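Long-range contact in succinate-semialdehyde dehydrogenase (NAD(P)(+)) (Marinobacter aquaeolei, PDB 3RH9), which probably oxidises succinate semialdehyde to succinate with a nicotinamide cofactor, as a member of the aldehyde dehydrogenase family: residues F117-S129 against E465-A477. Sequence-based numbering, arbitrary orientation.
Sequences FDYCAKHISALDS and EGGLEGLFEFVEA
His123 O accepts the backbone N-H of Ala126 (N to O 2.9 Å) within the turn leading into the 3-10 segment 124-127, and methyl CD1 of Leu471 rests against the same oxygen. No hydrogen bond spans the contact, which is held by van der Waals packing, largely apolar. Leu471 forks into residues 117-127: CD1 lies 3.5 Å from CB of His123 and 4.0 Å from CB of Ala126, while CD2 reaches SG of Cys120 at 3.8 Å. Further back, the Tyr119 side chain leaves its helix with CG anti to the backbone N (chi1 173°), which carries OH to within 3.5 Å of Gly467 C; His123 CD2 lies over one face of the tyrosine ring, near its rim. Beyond the turn, Leu127 lays CD2 almost centrally over a face of Phe472, a CH-pi contact 3.6 Å from the ring centroid and 10° off its normal. That methyl also meets CG2 of Val475 at 3.9 Å. Helix segments 117-123 and 467-471 cross nearly at right angles (-81°). Cys120 and Val475 also touch helix 162-174, Tyr145 meets Phe472 edge-to-face, and Tyr119 and His123 pack on Glu134 of the second subunit. Strand 475-482, which begins in the contact, pairs antiparallel with strand 140-147 in the three-stranded sheet that, as in other aldehyde dehydrogenases, probably belongs to the oligomerisation domain.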
# COMPACT_ATOMS: atom_id res chain seq x y z
N PHE A 117 -3.56 -22.05 -0.27
CA PHE A 117 -4.61 -22.34 0.68
C PHE A 117 -4.05 -23.12 1.86
O PHE A 117 -4.40 -22.87 3.01
CB PHE A 117 -5.74 -23.07 -0.02
CG PHE A 117 -6.61 -22.16 -0.82
CD1 PHE A 117 -6.47 -22.08 -2.18
CD2 PHE A 117 -7.55 -21.36 -0.20
CE1 PHE A 117 -7.27 -21.23 -2.91
CE2 PHE A 117 -8.35 -20.51 -0.92
CZ PHE A 117 -8.21 -20.44 -2.27
N ASP A 118 -3.15 -24.04 1.57
CA ASP A 118 -2.53 -24.80 2.63
C ASP A 118 -1.74 -23.85 3.51
O ASP A 118 -1.82 -23.90 4.73
CB ASP A 118 -1.60 -25.88 2.08
CG ASP A 118 -1.10 -26.82 3.17
OD1 ASP A 118 -1.93 -27.34 3.96
OD2 ASP A 118 0.12 -27.03 3.26
N TYR A 119 -0.99 -22.96 2.88
CA TYR A 119 -0.09 -22.14 3.64
C TYR A 119 -0.88 -21.17 4.50
O TYR A 119 -0.50 -20.88 5.64
CB TYR A 119 0.89 -21.41 2.73
CG TYR A 119 1.71 -20.44 3.51
CD1 TYR A 119 1.27 -19.13 3.69
CD2 TYR A 119 2.92 -20.83 4.09
CE1 TYR A 119 2.02 -18.24 4.43
CE2 TYR A 119 3.67 -19.93 4.83
CZ TYR A 119 3.21 -18.64 5.00
OH TYR A 119 3.94 -17.74 5.72
N CYS A 120 -2.00 -20.69 3.98
CA CYS A 120 -2.85 -19.77 4.73
C CYS A 120 -3.59 -20.43 5.88
O CYS A 120 -3.86 -19.80 6.90
CB CYS A 120 -3.83 -19.07 3.81
SG CYS A 120 -3.09 -17.66 3.01
N ALA A 121 -3.92 -21.71 5.72
CA ALA A 121 -4.52 -22.45 6.83
C ALA A 121 -3.49 -22.62 7.96
O ALA A 121 -3.79 -22.37 9.13
CB ALA A 121 -5.04 -23.79 6.36
N LYS A 122 -2.28 -23.01 7.61
CA LYS A 122 -1.26 -23.17 8.63
C LYS A 122 -0.93 -21.87 9.33
O LYS A 122 -0.67 -21.86 10.52
CB LYS A 122 0.02 -23.79 8.06
CG LYS A 122 -0.17 -25.25 7.67
CD LYS A 122 0.99 -25.76 6.81
CE LYS A 122 0.68 -27.17 6.30
NZ LYS A 122 1.87 -27.74 5.61
N HIS A 123 -0.98 -20.75 8.62
CA HIS A 123 -0.52 -19.49 9.21
C HIS A 123 -1.59 -18.45 9.53
O HIS A 123 -1.27 -17.33 9.91
CB HIS A 123 0.56 -18.88 8.33
CG HIS A 123 1.75 -19.77 8.15
ND1 HIS A 123 2.84 -19.73 8.99
CD2 HIS A 123 2.00 -20.74 7.25
CE1 HIS A 123 3.73 -20.62 8.59
NE2 HIS A 123 3.25 -21.25 7.54
N ILE A 124 -2.85 -18.83 9.39
CA ILE A 124 -3.95 -17.93 9.67
C ILE A 124 -3.82 -17.26 11.06
O ILE A 124 -4.33 -16.16 11.29
CB ILE A 124 -5.29 -18.67 9.53
CG1 ILE A 124 -6.46 -17.69 9.60
CG2 ILE A 124 -5.43 -19.75 10.60
CD1 ILE A 124 -7.79 -18.33 9.21
N SER A 125 -3.12 -17.93 11.98
CA SER A 125 -3.02 -17.42 13.35
C SER A 125 -2.24 -16.12 13.41
O SER A 125 -2.30 -15.38 14.40
CB SER A 125 -2.41 -18.45 14.30
OG SER A 125 -3.44 -19.22 14.90
N ALA A 126 -1.51 -15.84 12.33
CA ALA A 126 -0.74 -14.62 12.20
C ALA A 126 -1.59 -13.35 12.35
O ALA A 126 -1.07 -12.31 12.72
CB ALA A 126 -0.00 -14.63 10.88
N LEU A 127 -2.89 -13.44 12.06
CA LEU A 127 -3.77 -12.28 12.08
C LEU A 127 -4.46 -12.08 13.43
O LEU A 127 -5.38 -11.26 13.56
CB LEU A 127 -4.83 -12.37 10.97
CG LEU A 127 -4.26 -12.36 9.56
CD1 LEU A 127 -5.31 -12.74 8.51
CD2 LEU A 127 -3.64 -11.00 9.26
N ASP A 128 -4.02 -12.83 14.43
CA ASP A 128 -4.56 -12.69 15.79
C ASP A 128 -4.26 -11.31 16.33
O ASP A 128 -3.15 -10.81 16.18
CB ASP A 128 -3.96 -13.75 16.72
CG ASP A 128 -4.56 -15.13 16.51
OD1 ASP A 128 -5.56 -15.24 15.76
OD2 ASP A 128 -4.03 -16.10 17.11
N SER A 129 -5.23 -10.68 16.98
CA SER A 129 -4.94 -9.41 17.64
C SER A 129 -3.84 -9.62 18.70
O SER A 129 -3.64 -10.72 19.21
CB SER A 129 -6.19 -8.81 18.26
OG SER A 129 -6.63 -9.59 19.36
N GLU A 465 2.14 -10.69 -2.24
CA GLU A 465 1.30 -11.87 -2.05
C GLU A 465 2.20 -12.99 -1.59
O GLU A 465 3.36 -13.06 -1.98
CB GLU A 465 0.60 -12.24 -3.36
CG GLU A 465 -0.39 -11.20 -3.84
CD GLU A 465 -1.11 -11.59 -5.13
OE1 GLU A 465 -0.47 -12.28 -5.97
OE2 GLU A 465 -2.29 -11.20 -5.30
N GLY A 466 1.66 -13.88 -0.77
CA GLY A 466 2.42 -15.00 -0.24
C GLY A 466 3.20 -14.65 1.02
O GLY A 466 3.41 -13.47 1.33
N GLY A 467 3.62 -15.68 1.74
CA GLY A 467 4.29 -15.49 3.01
C GLY A 467 3.45 -14.71 4.00
O GLY A 467 2.25 -14.58 3.83
N LEU A 468 4.11 -14.18 5.01
CA LEU A 468 3.46 -13.39 6.04
C LEU A 468 2.78 -12.17 5.49
O LEU A 468 1.60 -11.96 5.70
CB LEU A 468 4.49 -12.89 7.04
CG LEU A 468 3.87 -12.49 8.37
CD1 LEU A 468 3.82 -13.74 9.26
CD2 LEU A 468 4.66 -11.35 9.04
N GLU A 469 3.56 -11.32 4.83
CA GLU A 469 3.02 -10.04 4.40
C GLU A 469 1.78 -10.24 3.53
O GLU A 469 0.84 -9.44 3.60
CB GLU A 469 4.08 -9.09 3.78
CG GLU A 469 5.32 -9.74 3.22
CD GLU A 469 6.29 -10.24 4.30
OE1 GLU A 469 7.07 -9.41 4.83
OE2 GLU A 469 6.29 -11.46 4.59
N GLY A 470 1.76 -11.33 2.77
CA GLY A 470 0.59 -11.65 1.97
C GLY A 470 -0.66 -11.89 2.81
O GLY A 470 -1.78 -11.53 2.42
N LEU A 471 -0.48 -12.51 3.97
CA LEU A 471 -1.60 -12.73 4.89
C LEU A 471 -2.17 -11.42 5.39
O LEU A 471 -3.33 -11.37 5.78
CB LEU A 471 -1.15 -13.57 6.09
CG LEU A 471 -1.20 -15.09 6.00
CD1 LEU A 471 -0.30 -15.68 7.07
CD2 LEU A 471 -2.64 -15.58 6.18
N PHE A 472 -1.37 -10.36 5.38
CA PHE A 472 -1.81 -9.05 5.88
C PHE A 472 -2.35 -8.10 4.82
O PHE A 472 -2.62 -6.94 5.11
CB PHE A 472 -0.69 -8.36 6.68
CG PHE A 472 -0.52 -8.89 8.06
CD1 PHE A 472 0.22 -10.02 8.29
CD2 PHE A 472 -1.13 -8.26 9.14
CE1 PHE A 472 0.36 -10.52 9.56
CE2 PHE A 472 -0.99 -8.76 10.41
CZ PHE A 472 -0.25 -9.89 10.62
N GLU A 473 -2.51 -8.57 3.59
CA GLU A 473 -2.98 -7.71 2.52
C GLU A 473 -4.43 -7.28 2.73
O GLU A 473 -4.75 -6.10 2.61
CB GLU A 473 -2.84 -8.42 1.18
CG GLU A 473 -1.41 -8.51 0.66
CD GLU A 473 -1.06 -7.35 -0.26
OE1 GLU A 473 -1.21 -6.17 0.16
OE2 GLU A 473 -0.65 -7.65 -1.42
N PHE A 474 -5.29 -8.24 3.04
CA PHE A 474 -6.72 -7.94 3.14
C PHE A 474 -7.23 -7.56 4.52
O PHE A 474 -8.41 -7.73 4.80
CB PHE A 474 -7.52 -9.11 2.59
CG PHE A 474 -7.25 -9.38 1.15
CD1 PHE A 474 -6.32 -10.34 0.78
CD2 PHE A 474 -7.87 -8.63 0.17
CE1 PHE A 474 -6.05 -10.57 -0.54
CE2 PHE A 474 -7.60 -8.85 -1.16
CZ PHE A 474 -6.69 -9.83 -1.51
N VAL A 475 -6.36 -7.03 5.37
CA VAL A 475 -6.81 -6.56 6.67
C VAL A 475 -6.47 -5.09 6.91
O VAL A 475 -5.51 -4.56 6.34
CB VAL A 475 -6.24 -7.43 7.79
CG1 VAL A 475 -6.91 -8.78 7.77
CG2 VAL A 475 -4.73 -7.58 7.63
N GLU A 476 -7.29 -4.44 7.74
CA GLU A 476 -7.00 -3.08 8.22
C GLU A 476 -6.55 -3.17 9.67
O GLU A 476 -7.25 -3.73 10.50
CB GLU A 476 -8.26 -2.20 8.16
CG GLU A 476 -8.73 -1.79 6.77
CD GLU A 476 -7.82 -0.73 6.16
OE1 GLU A 476 -6.69 -0.58 6.67
OE2 GLU A 476 -8.24 -0.07 5.17
N ALA A 477 -5.38 -2.65 9.98
CA ALA A 477 -4.92 -2.71 11.35
C ALA A 477 -5.69 -1.66 12.13
O ALA A 477 -6.00 -0.60 11.62
CB ALA A 477 -3.43 -2.48 11.44